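Local coordinates for peptidase M42 (Thaumarchaeota archaeon SCGC AB-539-E09, PDB 5DS0), which is probably a cobalt-bound aminopeptidase of the M42 (TET) family that removes residues from the N-termini of peptides, working as a twelve-subunit assembly, at residues F17-F22 and P158-S163; S48-A53 and Y207-V212; N56-I61 and D229-L234; A241-G246 and L253-K258; P260-Y265 and P313-T318. All blocks are in the same frame, centred on the assembly; numbering follows the deposited sequence.

Contact 1: F17-F22 and P158-S163; sequences FGPSGF and PIVPWS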
# COMPACT_ATOMS: atom_id res chain seq x y z
N PHE C 17 1.99 31.04 -36.22
CA PHE C 17 1.36 31.08 -34.91
C PHE C 17 -0.14 30.86 -35.05
O PHE C 17 -0.82 31.69 -35.66
CB PHE C 17 1.64 32.45 -34.28
CG PHE C 17 1.20 32.57 -32.86
CD1 PHE C 17 -0.13 32.78 -32.53
CD2 PHE C 17 2.13 32.52 -31.84
CE1 PHE C 17 -0.53 32.91 -31.23
CE2 PHE C 17 1.74 32.65 -30.52
CZ PHE C 17 0.40 32.84 -30.21
N GLY C 18 -0.68 29.78 -34.47
CA GLY C 18 -2.13 29.56 -34.51
C GLY C 18 -2.71 28.48 -33.63
O GLY C 18 -3.20 27.47 -34.13
N PRO C 19 -2.71 28.69 -32.31
CA PRO C 19 -3.32 27.72 -31.38
C PRO C 19 -4.83 27.83 -31.41
O PRO C 19 -5.35 28.81 -31.93
CB PRO C 19 -2.77 28.15 -30.03
CG PRO C 19 -2.51 29.60 -30.17
CD PRO C 19 -2.24 29.90 -31.62
N SER C 20 -5.53 26.85 -30.84
CA SER C 20 -6.99 26.83 -30.87
C SER C 20 -7.55 28.15 -30.36
O SER C 20 -7.19 28.60 -29.28
CB SER C 20 -7.55 25.68 -30.04
OG SER C 20 -7.05 24.44 -30.50
N GLY C 21 -8.43 28.77 -31.15
CA GLY C 21 -9.02 30.08 -30.82
C GLY C 21 -8.30 31.29 -31.40
O GLY C 21 -8.83 32.40 -31.38
N PHE C 22 -7.08 31.08 -31.89
CA PHE C 22 -6.25 32.17 -32.36
C PHE C 22 -5.59 31.82 -33.68
O PHE C 22 -4.39 31.96 -33.84
CB PHE C 22 -5.16 32.49 -31.33
CG PHE C 22 -5.67 32.72 -29.93
CD1 PHE C 22 -5.98 31.65 -29.11
CD2 PHE C 22 -5.77 33.99 -29.42
CE1 PHE C 22 -6.43 31.85 -27.82
CE2 PHE C 22 -6.22 34.20 -28.12
CZ PHE C 22 -6.55 33.12 -27.32
N PRO C 158 -2.35 34.13 -25.95
CA PRO C 158 -2.09 32.80 -26.53
C PRO C 158 -0.61 32.44 -26.61
O PRO C 158 0.24 33.31 -26.71
CB PRO C 158 -2.67 32.91 -27.93
CG PRO C 158 -2.50 34.34 -28.28
CD PRO C 158 -2.70 35.11 -27.00
N ILE C 159 -0.35 31.15 -26.54
CA ILE C 159 1.01 30.61 -26.51
C ILE C 159 1.12 29.41 -27.45
O ILE C 159 0.24 28.56 -27.47
CB ILE C 159 1.38 30.13 -25.10
CG1 ILE C 159 1.01 31.19 -24.06
CG2 ILE C 159 2.86 29.79 -25.02
CD1 ILE C 159 1.19 30.73 -22.62
N VAL C 160 2.20 29.36 -28.21
CA VAL C 160 2.49 28.18 -29.02
C VAL C 160 3.87 27.64 -28.76
O VAL C 160 4.75 28.35 -28.27
CB VAL C 160 2.41 28.45 -30.53
CG1 VAL C 160 0.99 28.83 -30.93
CG2 VAL C 160 3.41 29.52 -30.94
N PRO C 161 4.08 26.38 -29.12
CA PRO C 161 5.42 25.82 -29.11
C PRO C 161 6.33 26.57 -30.08
O PRO C 161 5.86 27.05 -31.11
CB PRO C 161 5.21 24.38 -29.61
CG PRO C 161 3.78 24.08 -29.35
CD PRO C 161 3.07 25.38 -29.52
N TRP C 162 7.61 26.63 -29.76
CA TRP C 162 8.61 27.14 -30.69
C TRP C 162 9.30 25.97 -31.34
O TRP C 162 9.93 25.17 -30.66
CB TRP C 162 9.64 27.99 -29.94
CG TRP C 162 10.61 28.64 -30.87
CD1 TRP C 162 10.43 29.83 -31.54
CD2 TRP C 162 11.89 28.14 -31.26
NE1 TRP C 162 11.53 30.09 -32.31
CE2 TRP C 162 12.44 29.08 -32.16
CE3 TRP C 162 12.62 27.00 -30.93
CZ2 TRP C 162 13.70 28.90 -32.73
CZ3 TRP C 162 13.88 26.83 -31.49
CH2 TRP C 162 14.41 27.77 -32.39
N SER C 163 9.18 25.87 -32.67
CA SER C 163 9.63 24.67 -33.39
C SER C 163 9.84 24.91 -34.87
O SER C 163 8.88 24.93 -35.64
CB SER C 163 8.61 23.56 -33.20
OG SER C 163 9.10 22.34 -33.71

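Contact 2: S48-A53 and Y207-V212; sequences SVTFIA and YGSATV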
# COMPACT_ATOMS: atom_id res chain seq x y z
N SER C 48 -13.11 29.82 -39.39
CA SER C 48 -12.82 28.85 -40.46
C SER C 48 -12.96 29.53 -41.80
O SER C 48 -13.97 30.18 -42.05
CB SER C 48 -13.78 27.66 -40.44
OG SER C 48 -13.92 27.10 -39.15
N VAL C 49 -11.95 29.38 -42.65
CA VAL C 49 -12.09 29.82 -44.04
C VAL C 49 -12.21 28.58 -44.95
O VAL C 49 -11.57 27.55 -44.74
CB VAL C 49 -10.99 30.80 -44.56
CG1 VAL C 49 -10.57 31.91 -43.58
CG2 VAL C 49 -9.77 30.02 -44.90
N THR C 50 -13.04 28.71 -45.98
CA THR C 50 -13.40 27.63 -46.86
C THR C 50 -13.28 28.11 -48.32
O THR C 50 -13.82 29.14 -48.68
CB THR C 50 -14.84 27.17 -46.57
OG1 THR C 50 -15.01 26.89 -45.17
CG2 THR C 50 -15.20 25.93 -47.39
N PHE C 51 -12.61 27.32 -49.14
CA PHE C 51 -12.33 27.66 -50.52
C PHE C 51 -13.16 26.79 -51.44
O PHE C 51 -13.12 25.57 -51.33
CB PHE C 51 -10.86 27.42 -50.81
CG PHE C 51 -9.95 28.12 -49.86
CD1 PHE C 51 -9.76 29.49 -49.99
CD2 PHE C 51 -9.32 27.45 -48.84
CE1 PHE C 51 -8.93 30.17 -49.11
CE2 PHE C 51 -8.48 28.11 -47.97
CZ PHE C 51 -8.28 29.47 -48.10
N ILE C 52 -13.88 27.42 -52.35
CA ILE C 52 -14.79 26.72 -53.25
C ILE C 52 -14.21 26.62 -54.65
O ILE C 52 -13.79 27.62 -55.24
CB ILE C 52 -16.15 27.41 -53.31
CG1 ILE C 52 -16.71 27.58 -51.90
CG2 ILE C 52 -17.12 26.61 -54.17
CD1 ILE C 52 -17.96 28.44 -51.81
N ALA C 53 -14.17 25.40 -55.17
CA ALA C 53 -13.86 25.14 -56.58
C ALA C 53 -15.15 24.67 -57.24
O ALA C 53 -15.64 23.58 -56.95
CB ALA C 53 -12.76 24.09 -56.70
N TYR C 207 -15.72 22.06 -51.58
CA TYR C 207 -15.51 23.02 -50.52
C TYR C 207 -14.29 22.57 -49.71
O TYR C 207 -14.36 21.62 -48.96
CB TYR C 207 -16.73 23.12 -49.62
CG TYR C 207 -17.96 23.69 -50.28
CD1 TYR C 207 -18.66 22.98 -51.25
CD2 TYR C 207 -18.46 24.95 -49.91
CE1 TYR C 207 -19.81 23.51 -51.85
CE2 TYR C 207 -19.59 25.49 -50.50
CZ TYR C 207 -20.26 24.76 -51.47
OH TYR C 207 -21.40 25.29 -52.05
N GLY C 208 -13.17 23.27 -49.89
CA GLY C 208 -11.95 22.95 -49.17
C GLY C 208 -11.83 23.85 -47.96
O GLY C 208 -11.59 25.04 -48.09
N SER C 209 -11.94 23.26 -46.79
CA SER C 209 -12.10 24.05 -45.59
C SER C 209 -10.97 23.92 -44.58
O SER C 209 -10.59 22.84 -44.19
CB SER C 209 -13.42 23.68 -44.94
OG SER C 209 -13.74 24.63 -43.96
N ALA C 210 -10.44 25.07 -44.17
CA ALA C 210 -9.44 25.14 -43.12
C ALA C 210 -10.12 25.48 -41.79
O ALA C 210 -10.25 26.65 -41.42
CB ALA C 210 -8.40 26.20 -43.47
N THR C 211 -10.58 24.45 -41.10
CA THR C 211 -11.40 24.63 -39.91
C THR C 211 -10.60 25.10 -38.71
O THR C 211 -9.39 24.91 -38.65
CB THR C 211 -12.11 23.30 -39.55
OG1 THR C 211 -11.20 22.21 -39.68
CG2 THR C 211 -13.28 23.07 -40.46
N VAL C 212 -11.31 25.68 -37.75
CA VAL C 212 -10.70 26.15 -36.51
C VAL C 212 -11.21 25.35 -35.31
O VAL C 212 -12.23 24.67 -35.39
CB VAL C 212 -10.96 27.66 -36.26
CG1 VAL C 212 -10.29 28.49 -37.34
CG2 VAL C 212 -12.44 27.97 -36.17

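Contact 3: N56-I61 and D229-L234; sequences NDRPRI and DPDVAL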
# COMPACT_ATOMS: atom_id res chain seq x y z
N ASN C 56 -20.61 21.26 -60.68
CA ASN C 56 -22.05 21.08 -60.57
C ASN C 56 -22.52 21.48 -59.18
O ASN C 56 -21.90 21.12 -58.20
CB ASN C 56 -22.43 19.64 -60.86
CG ASN C 56 -21.85 19.14 -62.18
OD1 ASN C 56 -20.98 19.77 -62.77
ND2 ASN C 56 -22.32 18.00 -62.62
N ASP C 57 -23.61 22.25 -59.10
CA ASP C 57 -24.16 22.68 -57.79
C ASP C 57 -24.13 21.58 -56.75
O ASP C 57 -23.83 21.84 -55.59
CB ASP C 57 -25.60 23.16 -57.92
CG ASP C 57 -26.14 23.82 -56.63
OD1 ASP C 57 -25.37 24.22 -55.73
OD2 ASP C 57 -27.38 23.92 -56.52
N ARG C 58 -24.50 20.37 -57.18
CA ARG C 58 -24.56 19.20 -56.31
C ARG C 58 -23.91 18.03 -57.06
O ARG C 58 -24.06 17.96 -58.28
CB ARG C 58 -26.04 18.94 -55.93
CG ARG C 58 -26.54 20.01 -54.94
CD ARG C 58 -27.37 19.54 -53.76
NE ARG C 58 -26.70 19.80 -52.47
CZ ARG C 58 -26.88 20.84 -51.65
NH1 ARG C 58 -26.19 20.91 -50.52
NH2 ARG C 58 -27.72 21.82 -51.92
N PRO C 59 -23.20 17.13 -56.38
CA PRO C 59 -23.05 17.09 -54.92
C PRO C 59 -21.99 18.03 -54.40
O PRO C 59 -21.05 18.37 -55.11
CB PRO C 59 -22.61 15.65 -54.66
CG PRO C 59 -21.85 15.28 -55.90
CD PRO C 59 -22.45 16.04 -57.04
N ARG C 60 -22.15 18.46 -53.15
CA ARG C 60 -21.15 19.27 -52.48
C ARG C 60 -20.20 18.37 -51.70
O ARG C 60 -20.62 17.65 -50.80
CB ARG C 60 -21.82 20.27 -51.54
CG ARG C 60 -22.72 21.26 -52.23
CD ARG C 60 -23.23 22.30 -51.25
NE ARG C 60 -24.16 23.23 -51.90
CZ ARG C 60 -24.72 24.28 -51.30
NH1 ARG C 60 -24.46 24.57 -50.03
NH2 ARG C 60 -25.55 25.06 -51.98
N ILE C 61 -18.92 18.43 -52.07
CA ILE C 61 -17.86 17.70 -51.38
C ILE C 61 -17.19 18.64 -50.39
O ILE C 61 -16.66 19.67 -50.77
CB ILE C 61 -16.73 17.21 -52.31
CG1 ILE C 61 -17.25 16.67 -53.64
CG2 ILE C 61 -15.90 16.15 -51.62
CD1 ILE C 61 -18.21 15.52 -53.53
N ASP C 229 -23.52 22.70 -45.99
CA ASP C 229 -24.57 21.70 -46.31
C ASP C 229 -24.01 20.64 -47.26
O ASP C 229 -24.48 20.48 -48.39
CB ASP C 229 -25.84 22.38 -46.89
CG ASP C 229 -27.04 21.42 -47.04
OD1 ASP C 229 -27.03 20.32 -46.44
OD2 ASP C 229 -28.00 21.78 -47.77
N PRO C 230 -22.99 19.90 -46.82
CA PRO C 230 -22.31 18.96 -47.70
C PRO C 230 -23.08 17.67 -47.93
O PRO C 230 -23.82 17.22 -47.04
CB PRO C 230 -21.02 18.67 -46.94
CG PRO C 230 -21.41 18.76 -45.50
CD PRO C 230 -22.43 19.87 -45.45
N ASP C 231 -22.88 17.08 -49.11
CA ASP C 231 -23.48 15.79 -49.45
C ASP C 231 -22.53 14.61 -49.17
O ASP C 231 -22.98 13.46 -49.00
CB ASP C 231 -23.90 15.79 -50.92
CG ASP C 231 -24.99 16.80 -51.20
OD1 ASP C 231 -26.11 16.62 -50.69
OD2 ASP C 231 -24.71 17.80 -51.92
N VAL C 232 -21.24 14.88 -49.14
CA VAL C 232 -20.23 13.90 -48.76
C VAL C 232 -19.02 14.65 -48.21
O VAL C 232 -18.72 15.76 -48.66
CB VAL C 232 -19.83 13.02 -49.97
CG1 VAL C 232 -19.41 13.87 -51.14
CG2 VAL C 232 -18.71 12.06 -49.61
N ALA C 233 -18.30 14.04 -47.27
CA ALA C 233 -17.17 14.70 -46.65
C ALA C 233 -15.90 13.85 -46.61
O ALA C 233 -15.94 12.68 -46.24
CB ALA C 233 -17.55 15.13 -45.25
N LEU C 234 -14.77 14.47 -46.94
CA LEU C 234 -13.46 13.85 -46.80
C LEU C 234 -12.68 14.65 -45.79
O LEU C 234 -12.26 15.76 -46.06
CB LEU C 234 -12.71 13.86 -48.11
CG LEU C 234 -13.40 13.27 -49.33
CD1 LEU C 234 -12.49 13.42 -50.55
CD2 LEU C 234 -13.77 11.81 -49.10

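Contact 4: A241-G246 and L253-K258; sequences AGDVPG and LTKMGK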
# COMPACT_ATOMS: atom_id res chain seq x y z
N ALA C 241 1.40 7.38 -35.75
CA ALA C 241 2.18 6.37 -36.44
C ALA C 241 2.89 5.48 -35.44
O ALA C 241 3.69 5.97 -34.62
CB ALA C 241 3.19 7.01 -37.36
N GLY C 242 2.60 4.18 -35.52
CA GLY C 242 3.20 3.17 -34.63
C GLY C 242 4.47 2.56 -35.19
O GLY C 242 4.50 1.38 -35.53
N ASP C 243 5.51 3.38 -35.28
CA ASP C 243 6.82 2.93 -35.81
C ASP C 243 7.78 2.67 -34.67
O ASP C 243 8.89 2.18 -34.89
CB ASP C 243 7.42 3.97 -36.77
CG ASP C 243 6.54 4.26 -37.96
OD1 ASP C 243 5.41 3.80 -37.92
OD2 ASP C 243 6.93 4.96 -38.90
N VAL C 244 7.33 3.00 -33.45
CA VAL C 244 8.16 3.07 -32.27
C VAL C 244 8.33 1.66 -31.64
O VAL C 244 7.35 0.94 -31.50
CB VAL C 244 7.47 4.04 -31.26
CG1 VAL C 244 8.38 4.24 -30.09
CG2 VAL C 244 7.06 5.43 -31.82
N PRO C 245 9.58 1.27 -31.26
CA PRO C 245 9.85 -0.13 -30.87
C PRO C 245 9.15 -0.66 -29.63
O PRO C 245 9.02 0.05 -28.64
CB PRO C 245 11.36 -0.16 -30.58
CG PRO C 245 11.93 1.06 -31.19
CD PRO C 245 10.82 2.08 -31.23
N GLY C 246 8.74 -1.92 -29.69
CA GLY C 246 8.10 -2.54 -28.54
C GLY C 246 6.63 -2.22 -28.54
O GLY C 246 5.95 -2.46 -27.54
N LEU C 253 -1.87 0.97 -36.20
CA LEU C 253 -1.63 0.21 -37.41
C LEU C 253 -0.71 0.91 -38.42
O LEU C 253 -0.01 0.21 -39.15
CB LEU C 253 -2.96 -0.14 -38.09
CG LEU C 253 -3.79 -1.22 -37.38
CD1 LEU C 253 -5.27 -1.06 -37.70
CD2 LEU C 253 -3.28 -2.62 -37.68
N THR C 254 -0.72 2.24 -38.47
CA THR C 254 -0.07 2.94 -39.58
C THR C 254 1.42 3.13 -39.37
O THR C 254 1.89 3.26 -38.25
CB THR C 254 -0.69 4.31 -39.86
OG1 THR C 254 -0.69 5.10 -38.67
CG2 THR C 254 -2.11 4.16 -40.33
N LYS C 255 2.15 3.13 -40.48
CA LYS C 255 3.58 3.33 -40.50
C LYS C 255 3.93 4.48 -41.42
O LYS C 255 3.36 4.63 -42.50
CB LYS C 255 4.28 2.06 -40.98
CG LYS C 255 4.00 0.84 -40.10
CD LYS C 255 4.87 -0.34 -40.46
CE LYS C 255 4.82 -1.44 -39.40
NZ LYS C 255 5.50 -1.07 -38.12
N MSE C 256 4.87 5.31 -41.00
CA MSE C 256 5.28 6.45 -41.79
C MSE C 256 5.98 5.92 -43.00
O MSE C 256 6.89 5.09 -42.89
CB MSE C 256 6.19 7.35 -40.98
CG MSE C 256 6.56 8.61 -41.73
SE MSE C 256 7.92 9.61 -40.72
CE MSE C 256 9.54 8.53 -41.01
N GLY C 257 5.55 6.37 -44.17
CA GLY C 257 6.18 5.98 -45.44
C GLY C 257 5.48 4.87 -46.21
O GLY C 257 5.83 4.60 -47.34
N LYS C 258 4.48 4.25 -45.60
CA LYS C 258 3.73 3.16 -46.22
C LYS C 258 2.38 3.62 -46.77
O LYS C 258 1.53 2.80 -47.11
CB LYS C 258 3.53 2.03 -45.21
CG LYS C 258 4.81 1.34 -44.81
CD LYS C 258 5.20 0.31 -45.86
CE LYS C 258 6.70 0.27 -46.07
NZ LYS C 258 7.02 -0.68 -47.18

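Contact 5: P260-Y265 and P313-T318; sequences PGLVTY and PSVVIT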
# COMPACT_ATOMS: atom_id res chain seq x y z
N PRO C 260 -0.90 6.92 -47.25
CA PRO C 260 -1.94 7.50 -46.42
C PRO C 260 -2.80 6.44 -45.79
O PRO C 260 -2.84 5.30 -46.25
CB PRO C 260 -2.76 8.32 -47.42
CG PRO C 260 -2.46 7.73 -48.75
CD PRO C 260 -1.02 7.33 -48.65
N GLY C 261 -3.49 6.83 -44.72
CA GLY C 261 -4.35 5.92 -44.00
C GLY C 261 -5.80 6.18 -44.30
O GLY C 261 -6.18 7.26 -44.77
N LEU C 262 -6.62 5.17 -44.05
CA LEU C 262 -8.07 5.31 -44.11
C LEU C 262 -8.62 4.80 -42.81
O LEU C 262 -8.37 3.67 -42.40
CB LEU C 262 -8.62 4.49 -45.26
CG LEU C 262 -10.13 4.54 -45.36
CD1 LEU C 262 -10.58 5.90 -45.84
CD2 LEU C 262 -10.63 3.47 -46.32
N VAL C 263 -9.37 5.65 -42.13
CA VAL C 263 -9.86 5.32 -40.81
C VAL C 263 -11.15 4.53 -40.95
O VAL C 263 -12.15 5.06 -41.46
CB VAL C 263 -10.10 6.58 -39.98
CG1 VAL C 263 -10.64 6.21 -38.60
CG2 VAL C 263 -8.83 7.38 -39.83
N THR C 264 -11.13 3.31 -40.43
CA THR C 264 -12.26 2.41 -40.48
C THR C 264 -13.16 2.50 -39.24
O THR C 264 -14.26 1.95 -39.23
CB THR C 264 -11.77 0.96 -40.56
OG1 THR C 264 -10.94 0.66 -39.43
CG2 THR C 264 -10.97 0.75 -41.83
N TYR C 265 -12.65 3.13 -38.18
CA TYR C 265 -13.41 3.35 -36.95
C TYR C 265 -12.68 4.32 -36.05
O TYR C 265 -11.48 4.24 -35.90
CB TYR C 265 -13.65 2.04 -36.18
CG TYR C 265 -14.16 2.31 -34.79
CD1 TYR C 265 -15.47 2.73 -34.59
CD2 TYR C 265 -13.34 2.21 -33.67
CE1 TYR C 265 -15.95 3.01 -33.32
CE2 TYR C 265 -13.81 2.50 -32.39
CZ TYR C 265 -15.12 2.89 -32.23
OH TYR C 265 -15.62 3.18 -31.00
N PRO C 313 -22.52 11.34 -45.38
CA PRO C 313 -21.52 10.27 -45.45
C PRO C 313 -20.11 10.86 -45.44
O PRO C 313 -19.81 11.78 -46.21
CB PRO C 313 -21.81 9.58 -46.78
CG PRO C 313 -23.12 10.09 -47.23
CD PRO C 313 -23.30 11.43 -46.61
N SER C 314 -19.26 10.33 -44.57
CA SER C 314 -17.93 10.89 -44.40
C SER C 314 -16.91 9.81 -44.15
O SER C 314 -17.25 8.70 -43.72
CB SER C 314 -17.89 11.87 -43.22
OG SER C 314 -19.00 12.75 -43.28
N VAL C 315 -15.66 10.15 -44.41
CA VAL C 315 -14.57 9.24 -44.20
C VAL C 315 -13.34 10.06 -43.82
O VAL C 315 -13.19 11.17 -44.28
CB VAL C 315 -14.35 8.38 -45.46
CG1 VAL C 315 -13.45 9.06 -46.48
CG2 VAL C 315 -13.82 7.02 -45.10
N VAL C 316 -12.49 9.51 -42.96
CA VAL C 316 -11.25 10.21 -42.59
C VAL C 316 -10.05 9.59 -43.30
O VAL C 316 -9.83 8.39 -43.24
CB VAL C 316 -10.97 10.17 -41.09
CG1 VAL C 316 -9.74 10.97 -40.75
CG2 VAL C 316 -12.16 10.69 -40.30
N ILE C 317 -9.28 10.45 -43.96
CA ILE C 317 -8.07 10.04 -44.65
C ILE C 317 -6.91 10.70 -43.95
O ILE C 317 -6.96 11.89 -43.67
CB ILE C 317 -8.11 10.48 -46.11
CG1 ILE C 317 -9.18 9.67 -46.84
CG2 ILE C 317 -6.76 10.28 -46.76
CD1 ILE C 317 -9.59 10.22 -48.19
N THR C 318 -5.85 9.94 -43.69
CA THR C 318 -4.80 10.40 -42.78
C THR C 318 -3.40 10.30 -43.33
O THR C 318 -3.10 9.44 -44.15
CB THR C 318 -4.80 9.57 -41.48
OG1 THR C 318 -4.53 8.20 -41.79
CG2 THR C 318 -6.15 9.67 -40.78

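Contact 1: F17-F22 and P158-S163
Pro158 is the main bump of this contact, and the ring of Phe22 is the flat wall it rests on. CB of Pro158 stands over the middle of that ring, 3.5 Å from the ring centroid of Phe22 and 8° off its normal, a CH-pi contact. CG of Pro158 leans over the same face nearer the rim, 3.5 Å from CD2 of Phe22. The other walls of the hollow are Phe17 and Pro19. CZ of Phe17 comes within 3.8 Å of CG of Pro158, and CG of Pro19 lies 4.0 Å from CB of Pro158. Phe17 holds its CG anti to the backbone N (chi1 -172°), which carries the far end of the ring to the strand. The carbonyl O of Pro158 meets this ring at its edge, near the plane.

Val160 is the second bump. CG1 of Val160 sits over the face of the Phe17 ring, 3.9 Å from the centroid, and also touches CD of Pro19 at 3.5 Å. It is thus wedged between an aromatic face and a proline. CG2 of Val160 packs against the CD2 side of Phe17. No hydrogen bond crosses between the segments. The loop keeps its bend by a type II beta turn from Pro19 to Phe22, with Phe22 N hydrogen-bonded to Pro19 O. Gly18 N is hydrogen-bonded to Glu69, Ser20 OG to Asp68. Phe22 also packs on Gln273 of a neighbouring subunit. The loop between helices 2-15 and 24-34 is thereby docked on strand 158-161 of the closed six-stranded antiparallel barrel, the second domain typical of M42 peptidases.

Contact 2: S48-A53 and Y207-V212
Thr50 and Ser209 face each other as a non-hydrogen-bonded pair of two antiparallel strands, 49-53 and 205-211, in the large mixed sheet. Their hydroxyls meet: Thr50 OG1 lies 2.9 Å from Ser209 OG, in a hydrogen bond that could run in either direction. A chi1 of -167° swings OG of Ser209 away from its own backbone N and out to Thr50. Next along, Phe51 and Gly208 form a hydrogen-bonded pair. Phe51 N reaches Gly208 O at 2.7 Å and nearly straight (174°), and Gly208 N returns a bond of 2.7 Å to Phe51 O. Val49 and Ala210 pair less evenly. Ala210 N to Val49 O is 2.8 Å, while the bond from Val49 N to Ala210 O is weak.

Beyond the strand, OG of Ser48 accepts from Val212 N at 3.3 Å and is also hydrogen-bonded to Asp44. With an alanine here, Val212 N would probably lose its acceptor across the contact, and Asp44 would lose a hydroxyl partner.

The second shell covers both sides of the sheet. Thr224 of helix 219-228 packs on Thr50 and Ser209. Helix 24-34 packs on Val49 and Phe51. Past the pairing, Thr211 is fixed by a hydrogen bond to Asp301. At the other end Ile52 runs alongside the ring of Tyr207, with Ile52 CD1 3.6 Å from Tyr207 CE2.

Contact 3: N56-I61 and D229-L234
Arg58, Asp229 and Asp231 form a salt-bridge network where two parallel strands of the mixed sheet begin, 60-66 and 232-240. The Arg58 chain is bent at chi2 and chi3, which turns the NE edge of its guanidinium to Asp231. NE of Arg58 donates to Asp231 OD2 at 2.9 Å, on the syn lone pair and almost in the guanidinium plane. The carboxylate of Asp231 stands nearly upright to that plane, at 86°. The same OD2 takes Arg60 N on its anti lone pair, at 2.9 Å, so two donors grip it. NH1 of Arg58 forms a longer salt bridge with Asp229 OD2 (3.4 Å), which lies out of the guanidinium plane. A leucine in place of Arg58 would probably leave Asp231 OD2 with Arg60 N alone across the contact and take a counter-charge from Asp229.

Arg60 O accepts from Asp231 N at 2.9 Å and from Val232 N at 3.3 Å, and Ile61 and Val232 then pair in parallel. The guanidinium of Arg60 is hydrogen-bonded to Val228 O of helix 219-228. Around the contact, Pro59 packs on helix 352-356, Ile61 is hydrogen-bonded to Tyr207 of strand 205-211, and Leu234 touches Val315 of strand 314-322.

Contact 4: A241-G246 and L253-K258
Asp243 turns its carboxylate to the backbone of Met256, with CG beside its own backbone N and anti to its carbonyl carbon (chi1 -59°). A chi2 of 10° leaves both oxygens facing the same N-H. Met256, a selenomethionine here, has CG anti to the backbone N (chi1 -176°), and its chain leads off while its CB stays close to the acid. The Met256 chain passes crosswise to the carboxylate of Asp243.

OD2 of Asp243 takes the main bond, from Met256 N at 3.0 Å, on the syn lone pair. OD1 of Asp243 receives a weak one from the same N of Met256, at 3.5 Å. OD2 has a second partner, a salt bridge to Arg322, so the acid links the loop to strand 314-322. One residue back, Gly242 N donates to Thr254 O at 3.0 Å, nearly along the C=O axis.

Both segments belong to the long connection between strands 232-240 and 261-263 of the mixed sheet, and these bonds bring its outgoing and returning arms together. The returning arm then bends in a type II beta turn from Lys255 to Lys258. CB of Lys255 lies beside Asp243 OD1, while NZ of Lys255 ends 3.7 Å from Gly242 O.

Ala241 and Thr254 both pack on Pro320. Tyr82 of a neighbouring subunit packs on Asp243.

Contact 5: P260-Y265 and P313-T318
Gly261 and Thr318 exchange two backbone hydrogen bonds, as a hydrogen-bonded pair of antiparallel strands. Gly261 N reaches Thr318 O at 2.7 Å. Thr318 N comes back to Gly261 O at 2.9 Å, with the donor lifted well above the carbonyl plane. Further along, Val263 N donates to Val316 O at 3.0 Å in a nearly straight bond (172°). Between these, Ile317 CA makes a CA-H...O contact of 3.4 Å with Gly261 O.

The apolar contacts fall on two faces. On one, Leu262 has CG anti to the backbone N (chi1 178°) and sends CD1 across Val315, 3.5 Å from its CG2. The same CD1 touches Ile317 CG1 more loosely. Helix 273-285 covers Leu262 here. On the other face, CG2 of Val263 meets both Val316 CB and Thr318 CG2, each at 3.7 Å.

One polar side chain shares that second face. OG1 of Thr318 lies over Gly261, 3.2 Å from its CA, at a place where a CB on Gly261 would collide with it. That hydroxyl is hydrogen-bonded to Asp239.

Strand 314-322 is thus flanked by 261-263, antiparallel, and by 232-240, parallel. Val316 packs on Glu237, a cobalt ligand. Such a mixed sheet, with metal ligands borne on and near its strands, is typical of the catalytic domain of zinc-dependent exopeptidases, the clan to which the M42 family belongs.

Contacts 2, 3 and 5 lie in one mixed sheet. Contacts 2 and 3 touch, with Tyr207 N 2.7 Å from Ile61 O, a probable hydrogen bond. Contacts 3 and 5 join through Ala233 N and Pro313 O at 2.9 Å. Contact 4 adjoins contact 5 in sequence, centres about 17 Å apart. Contact 1 stands apart, where the 17-22 loop meets the barrel, yet its nearest atoms come within about 6 Å of contact 2. Trp162 and Ser163 of contact 1 and contact 4 reach one neighbouring subunit, not the one packing on Phe22. The side chain of Thr211 is about 8 Å from a cobalt ion, that of Val316 about 9 Å and of Pro19 about 12 Å.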